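Local coordinates for protein UDP-N-acetylenolpyruvoylglucosamine reductase (Listeria monocytogenes, PDB 3TX1) that reduces UDP-N-acetylenolpyruvoylglucosamine to UDP-N-acetylmuramate with NADPH, using bound FAD, in a step of peptidoglycan biosynthesis, at residues Leu104-Ile117 with Met120-Ala132. Residues are numbered along the deposited sequence; the frame is centred on the assembly and turned at random.
Sequences LDLLQTIERNNTQI and MSGAKLIDTAKFA. With FAD (flavin-adenine dinucleotide), chain B.
A beta hairpin, strands 110-113 and 116-120, runs through a type I turn into helix 125-134, and the helix lays D127, T128 and F131 against I110 and I117 of the hairpin. I110 puts its two branches to different uses. CG2, anti to the backbone N, sits over one face of the F131 ring, 3.8 Å from the ring centroid and 17° off the normal, a CH-pi contact. CD1, carried on the other branch, reaches the helix a turn earlier, 3.9 Å from D127 CB and close to T128 OG1. The F131 ring reaches up to the strand, with CZ 3.6 Å from the backbone O of I110, while I117 CD1 comes in at the ring edge near its plane. That same methyl packs 3.7 Å from A132 CB, and I117 CG2 meets T128 CG2. T128 OG1 turns back to hydrogen-bond O of the N-cap residue K124, an oxygen that also accepts T128 N, the two donors arriving from opposite faces of the carbonyl plane. This hairpin belongs to the antiparallel sheet of the FAD-binding PCMH-type domain; strand 116-120 pairs on its other side with 204-214. The pairing of the hairpin extends to T109, whose O accepts a hydrogen bond from M120 N at 2.7 Å, with an N-H...O angle of 160°. M120 SD lies 3.8 Å from T109 CB. Beyond it the turn M120-A123 fits against the turn L104-L107: G122 N gives L107 O a weak hydrogen bond, and G122 CA makes a CA-H...O contact of 3.3 Å to L104 O. At this end L104 CD1 and S121 CB both approach N6A of the FAD adenine.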
loop_
_atom_site.group_PDB
_atom_site.type_symbol
_atom_site.label_atom_id
_atom_site.label_comp_id
_atom_site.label_asym_id
_atom_site.label_seq_id
_atom_site.Cartn_x
_atom_site.Cartn_y
_atom_site.Cartn_z
ATOM N N LEU A 104 -0.251 -4.438 10.979
ATOM C CA LEU A 104 0.934 -4.322 11.785
ATOM C C LEU A 104 1.225 -2.902 12.156
ATOM O O LEU A 104 2.345 -2.479 12.240
ATOM C CB LEU A 104 2.113 -4.909 11.057
ATOM C CG LEU A 104 1.831 -6.191 10.323
ATOM C CD1 LEU A 104 2.829 -6.393 9.228
ATOM C CD2 LEU A 104 1.833 -7.361 11.248
ATOM N N ASP A 105 0.172 -2.171 12.396
ATOM C CA ASP A 105 0.237 -0.773 12.758
ATOM C C ASP A 105 1.190 -0.569 13.926
ATOM O O ASP A 105 1.971 0.376 13.919
ATOM C CB ASP A 105 -1.153 -0.309 13.161
ATOM C CG ASP A 105 -1.441 1.098 12.707
ATOM O OD1 ASP A 105 -0.482 1.836 12.394
ATOM O OD2 ASP A 105 -2.632 1.472 12.636
ATOM N N LEU A 106 1.150 -1.471 14.916
ATOM C CA LEU A 106 2.001 -1.344 16.119
ATOM C C LEU A 106 3.498 -1.610 15.920
ATOM O O LEU A 106 4.291 -1.362 16.810
ATOM C CB LEU A 106 1.457 -2.198 17.247
ATOM C CG LEU A 106 0.006 -1.800 17.479
ATOM C CD1 LEU A 106 -0.720 -2.763 18.405
ATOM C CD2 LEU A 106 -0.029 -0.388 18.018
ATOM N N LEU A 107 3.880 -2.113 14.756
ATOM C CA LEU A 107 5.265 -2.358 14.491
ATOM C C LEU A 107 5.722 -1.158 13.709
ATOM O O LEU A 107 5.761 -1.196 12.485
ATOM C CB LEU A 107 5.428 -3.662 13.720
ATOM C CG LEU A 107 4.842 -4.915 14.403
ATOM C CD1 LEU A 107 5.230 -6.164 13.644
ATOM C CD2 LEU A 107 5.275 -5.037 15.856
ATOM N N GLN A 108 6.071 -0.104 14.461
ATOM C CA GLN A 108 6.369 1.259 13.973
ATOM C C GLN A 108 7.806 1.782 13.904
ATOM O O GLN A 108 8.065 2.791 13.261
ATOM C CB GLN A 108 5.589 2.254 14.838
ATOM C CG GLN A 108 4.203 2.576 14.309
ATOM C CD GLN A 108 3.487 3.613 15.158
ATOM O OE1 GLN A 108 2.956 3.294 16.231
ATOM N NE2 GLN A 108 3.457 4.862 14.677
ATOM N N THR A 109 8.731 1.138 14.591
ATOM C CA THR A 109 10.121 1.595 14.664
ATOM C C THR A 109 10.939 1.953 13.424
ATOM O O THR A 109 10.945 1.221 12.427
ATOM C CB THR A 109 10.924 0.600 15.478
ATOM O OG1 THR A 109 10.995 1.104 16.807
ATOM C CG2 THR A 109 12.318 0.445 14.911
ATOM N N ILE A 110 11.683 3.059 13.539
ATOM C CA ILE A 110 12.587 3.535 12.500
ATOM C C ILE A 110 13.962 3.807 13.134
ATOM O O ILE A 110 14.054 4.611 14.063
ATOM C CB ILE A 110 12.076 4.853 11.871
ATOM C CG1 ILE A 110 10.576 4.791 11.558
ATOM C CG2 ILE A 110 12.903 5.231 10.646
ATOM C CD1 ILE A 110 10.131 5.815 10.531
ATOM N N GLU A 111 15.033 3.186 12.629
ATOM C CA GLU A 111 16.361 3.372 13.245
ATOM C C GLU A 111 17.527 3.825 12.353
ATOM O O GLU A 111 17.578 3.522 11.158
ATOM C CB GLU A 111 16.797 2.110 14.026
ATOM C CG GLU A 111 15.864 1.617 15.135
ATOM C CD GLU A 111 15.474 2.681 16.154
ATOM O OE1 GLU A 111 16.167 3.721 16.321
ATOM O OE2 GLU A 111 14.447 2.457 16.812
ATOM N N ARG A 112 18.490 4.479 12.994
ATOM C CA ARG A 112 19.737 4.903 12.380
ATOM C C ARG A 112 20.760 3.825 12.554
ATOM O O ARG A 112 20.935 3.303 13.623
ATOM C CB ARG A 112 20.250 6.201 13.039
ATOM C CG ARG A 112 21.247 6.039 14.207
ATOM C CD ARG A 112 22.657 6.566 13.900
ATOM N NE ARG A 112 23.736 5.922 14.655
ATOM C CZ ARG A 112 24.638 5.099 14.139
ATOM N NH1 ARG A 112 24.589 4.771 12.873
ATOM N NH2 ARG A 112 25.580 4.584 14.895
ATOM N N ASN A 113 21.452 3.497 11.492
ATOM C CA ASN A 113 22.501 2.479 11.588
ATOM C C ASN A 113 23.649 2.715 10.591
ATOM O O ASN A 113 23.734 2.031 9.572
ATOM C CB ASN A 113 21.844 1.124 11.333
ATOM C CG ASN A 113 22.849 0.006 11.170
ATOM O OD1 ASN A 113 24.018 0.108 11.615
ATOM N ND2 ASN A 113 22.406 -1.079 10.510
ATOM N N ASN A 114 24.547 3.643 10.917
ATOM C CA ASN A 114 25.605 4.157 10.004
ATOM C C ASN A 114 24.889 4.720 8.757
ATOM O O ASN A 114 23.970 5.514 8.916
ATOM C CB ASN A 114 26.791 3.170 9.745
ATOM C CG ASN A 114 26.784 2.518 8.354
ATOM O OD1 ASN A 114 25.896 1.728 8.002
ATOM N ND2 ASN A 114 27.840 2.807 7.577
ATOM N N THR A 115 25.271 4.299 7.553
ATOM C CA THR A 115 24.646 4.798 6.329
ATOM C C THR A 115 23.318 4.054 6.010
ATOM O O THR A 115 22.630 4.352 5.014
ATOM C CB THR A 115 25.610 4.757 5.114
ATOM O OG1 THR A 115 26.028 3.412 4.879
ATOM C CG2 THR A 115 26.852 5.648 5.332
ATOM N N GLN A 116 22.927 3.138 6.895
ATOM C CA GLN A 116 21.732 2.320 6.681
ATOM C C GLN A 116 20.514 2.625 7.547
ATOM O O GLN A 116 20.630 2.880 8.763
ATOM C CB GLN A 116 22.073 0.837 6.796
ATOM C CG GLN A 116 22.925 0.322 5.652
ATOM C CD GLN A 116 23.064 -1.188 5.657
ATOM O OE1 GLN A 116 22.649 -1.871 6.594
ATOM N NE2 GLN A 116 23.650 -1.721 4.589
ATOM N N ILE A 117 19.347 2.541 6.908
ATOM C CA ILE A 117 18.086 2.746 7.601
ATOM C C ILE A 117 17.233 1.466 7.784
ATOM O O ILE A 117 16.985 0.715 6.827
ATOM C CB ILE A 117 17.293 3.941 7.009
ATOM C CG1 ILE A 117 17.939 5.253 7.493
ATOM C CG2 ILE A 117 15.837 3.897 7.448
ATOM C CD1 ILE A 117 17.399 6.508 6.859
ATOM N N MET A 120 10.403 -0.703 10.637
ATOM C CA MET A 120 9.433 -1.775 10.783
ATOM C C MET A 120 8.324 -1.689 9.717
ATOM O O MET A 120 8.107 -0.623 9.124
ATOM C CB MET A 120 8.889 -1.807 12.200
ATOM C CG MET A 120 9.841 -2.520 13.123
ATOM S SD MET A 120 9.141 -2.631 14.759
ATOM C CE MET A 120 10.114 -3.980 15.404
ATOM N N SER A 121 7.603 -2.784 9.483
ATOM C CA SER A 121 6.700 -2.812 8.344
ATOM C C SER A 121 5.446 -1.982 8.498
ATOM O O SER A 121 4.712 -1.772 7.518
ATOM C CB SER A 121 6.351 -4.236 7.979
ATOM O OG SER A 121 5.518 -4.774 8.967
ATOM N N GLY A 122 5.223 -1.495 9.719
ATOM C CA GLY A 122 4.027 -0.717 10.048
ATOM C C GLY A 122 4.359 0.758 10.009
ATOM O O GLY A 122 3.484 1.602 10.179
ATOM N N ALA A 123 5.634 1.071 9.803
ATOM C CA ALA A 123 6.068 2.456 9.686
ATOM C C ALA A 123 5.574 3.042 8.374
ATOM O O ALA A 123 5.421 2.325 7.395
ATOM C CB ALA A 123 7.593 2.561 9.767
ATOM N N LYS A 124 5.328 4.343 8.367
ATOM C CA LYS A 124 4.865 5.012 7.188
ATOM C C LYS A 124 6.057 5.279 6.380
ATOM O O LYS A 124 7.104 5.625 6.914
ATOM C CB LYS A 124 4.149 6.304 7.530
ATOM C CG LYS A 124 2.730 6.018 7.950
ATOM C CD LYS A 124 2.050 7.224 8.525
ATOM C CE LYS A 124 0.615 6.839 8.831
ATOM N NZ LYS A 124 -0.161 8.058 9.207
ATOM N N LEU A 125 5.918 5.064 5.082
ATOM C CA LEU A 125 7.027 5.321 4.189
ATOM C C LEU A 125 7.433 6.798 4.195
ATOM O O LEU A 125 8.588 7.105 4.013
ATOM C CB LEU A 125 6.669 4.904 2.780
ATOM C CG LEU A 125 7.783 5.064 1.767
ATOM C CD1 LEU A 125 9.047 4.405 2.284
ATOM C CD2 LEU A 125 7.394 4.459 0.423
ATOM N N ILE A 126 6.494 7.711 4.400
ATOM C CA ILE A 126 6.829 9.101 4.350
ATOM C C ILE A 126 7.754 9.487 5.509
ATOM O O ILE A 126 8.713 10.266 5.331
ATOM C CB ILE A 126 5.572 9.977 4.253
ATOM C CG1 ILE A 126 4.991 9.844 2.840
ATOM C CG2 ILE A 126 5.928 11.429 4.551
ATOM C CD1 ILE A 126 3.667 10.555 2.576
ATOM N N ASP A 127 7.492 8.889 6.679
ATOM C CA ASP A 127 8.304 9.121 7.886
ATOM C C ASP A 127 9.713 8.583 7.681
ATOM O O ASP A 127 10.683 9.182 8.118
ATOM C CB ASP A 127 7.650 8.488 9.100
ATOM C CG ASP A 127 6.185 8.893 9.248
ATOM O OD1 ASP A 127 5.444 8.289 10.053
ATOM O OD2 ASP A 127 5.753 9.809 8.539
ATOM N N THR A 128 9.825 7.479 6.960
ATOM C CA THR A 128 11.128 6.899 6.694
ATOM C C THR A 128 11.934 7.802 5.751
ATOM O O THR A 128 13.178 7.897 5.859
ATOM C CB THR A 128 10.999 5.471 6.148
ATOM O OG1 THR A 128 9.919 4.816 6.826
ATOM C CG2 THR A 128 12.288 4.689 6.340
ATOM N N ALA A 129 11.246 8.505 4.852
ATOM C CA ALA A 129 11.978 9.424 3.981
ATOM C C ALA A 129 12.319 10.745 4.722
ATOM O O ALA A 129 13.238 11.480 4.330
ATOM C CB ALA A 129 11.225 9.661 2.672
ATOM N N LYS A 130 11.563 11.041 5.776
ATOM C CA LYS A 130 11.823 12.209 6.594
ATOM C C LYS A 130 13.035 11.979 7.465
ATOM O O LYS A 130 13.851 12.890 7.679
ATOM C CB LYS A 130 10.609 12.555 7.463
ATOM C CG LYS A 130 9.629 13.463 6.727
ATOM C CD LYS A 130 8.360 13.881 7.484
ATOM C CE LYS A 130 7.396 14.490 6.452
ATOM N NZ LYS A 130 5.992 14.724 6.884
ATOM N N PHE A 131 13.140 10.758 7.973
ATOM C CA PHE A 131 14.195 10.370 8.849
ATOM C C PHE A 131 15.428 10.597 8.023
ATOM O O PHE A 131 16.174 11.517 8.301
ATOM C CB PHE A 131 14.019 8.900 9.198
ATOM C CG PHE A 131 14.608 8.493 10.525
ATOM C CD1 PHE A 131 15.872 7.919 10.599
ATOM C CD2 PHE A 131 13.853 8.621 11.709
ATOM C CE1 PHE A 131 16.390 7.528 11.834
ATOM C CE2 PHE A 131 14.361 8.228 12.941
ATOM C CZ PHE A 131 15.635 7.688 13.002
ATOM N N ALA A 132 15.577 9.814 6.956
ATOM C CA ALA A 132 16.726 9.854 6.005
ATOM C C ALA A 132 17.367 11.214 5.776
ATOM O O ALA A 132 18.606 11.345 5.715
ATOM C CB ALA A 132 16.324 9.271 4.658
HETATM P PA FAD B . -1.913 -1.567 1.184
HETATM O O1A FAD B . -2.433 -1.696 2.576
HETATM O O2A FAD B . -2.675 -0.748 0.182
HETATM O O5B FAD B . -1.814 -3.019 0.524
HETATM C C5B FAD B . -0.877 -3.056 -0.548
HETATM C C4B FAD B . -0.423 -4.466 -0.861
HETATM O O4B FAD B . 0.708 -4.809 -0.076
HETATM C C3B FAD B . -1.435 -5.564 -0.622
HETATM O O3B FAD B . -1.078 -6.646 -1.517
HETATM C C2B FAD B . -1.096 -5.959 0.815
HETATM O O2B FAD B . -1.522 -7.254 1.281
HETATM C C1B FAD B . 0.403 -5.926 0.750
HETATM N N9A FAD B . 0.953 -5.609 2.056
HETATM C C8A FAD B . 0.684 -4.546 2.829
HETATM N N7A FAD B . 1.489 -4.587 3.928
HETATM C C5A FAD B . 2.293 -5.671 3.864
HETATM C C6A FAD B . 3.334 -6.342 4.685
HETATM N N6A FAD B . 3.756 -5.868 5.890
HETATM N N1A FAD B . 3.878 -7.473 4.187
HETATM C C2A FAD B . 3.520 -7.989 3.018
HETATM N N3A FAD B . 2.570 -7.472 2.238
HETATM C C4A FAD B . 1.930 -6.338 2.602
HETATM N N1 FAD B . 2.717 3.967 -5.209
HETATM C C2 FAD B . 3.901 4.193 -5.831
HETATM O O2 FAD B . 4.662 3.238 -6.058
HETATM N N3 FAD B . 4.338 5.405 -6.198
HETATM C C4 FAD B . 3.637 6.516 -6.021
HETATM O O4 FAD B . 4.061 7.628 -6.413
HETATM C C4X FAD B . 2.338 6.351 -5.352
HETATM N N5 FAD B . 1.572 7.415 -5.128
HETATM C C5X FAD B . 0.379 7.319 -4.524
HETATM C C6 FAD B . -0.349 8.479 -4.310
HETATM C C7 FAD B . -1.560 8.431 -3.671
HETATM C C7M FAD B . -2.347 9.697 -3.461
HETATM C C8 FAD B . -2.041 7.106 -3.217
HETATM C C8M FAD B . -3.349 6.966 -2.527
HETATM C C9 FAD B . -1.319 5.963 -3.427
HETATM C C9A FAD B . -0.111 6.018 -4.078
HETATM N N10 FAD B . 0.669 4.855 -4.292
HETATM C C10 FAD B . 1.909 5.001 -4.941
HETATM C "C1'" FAD B . 0.169 3.533 -3.873
HETATM C "C2'" FAD B . 0.606 3.186 -2.468
HETATM O "O2'" FAD B . 1.024 4.360 -1.777
HETATM C "C3'" FAD B . 1.781 2.227 -2.478
HETATM O "O3'" FAD B . 1.386 1.113 -3.269
HETATM C "C4'" FAD B . 2.097 1.781 -1.053
HETATM O "O4'" FAD B . 3.450 1.318 -0.938
HETATM C "C5'" FAD B . 1.108 0.759 -0.522
HETATM O "O5'" FAD B . 1.160 0.831 0.883
HETATM P P FAD B . 0.053 0.245 1.847
HETATM O O1P FAD B . 0.750 0.048 3.144
HETATM O O2P FAD B . -1.078 1.209 1.735
HETATM O O3P FAD B . -0.389 -1.108 1.196
#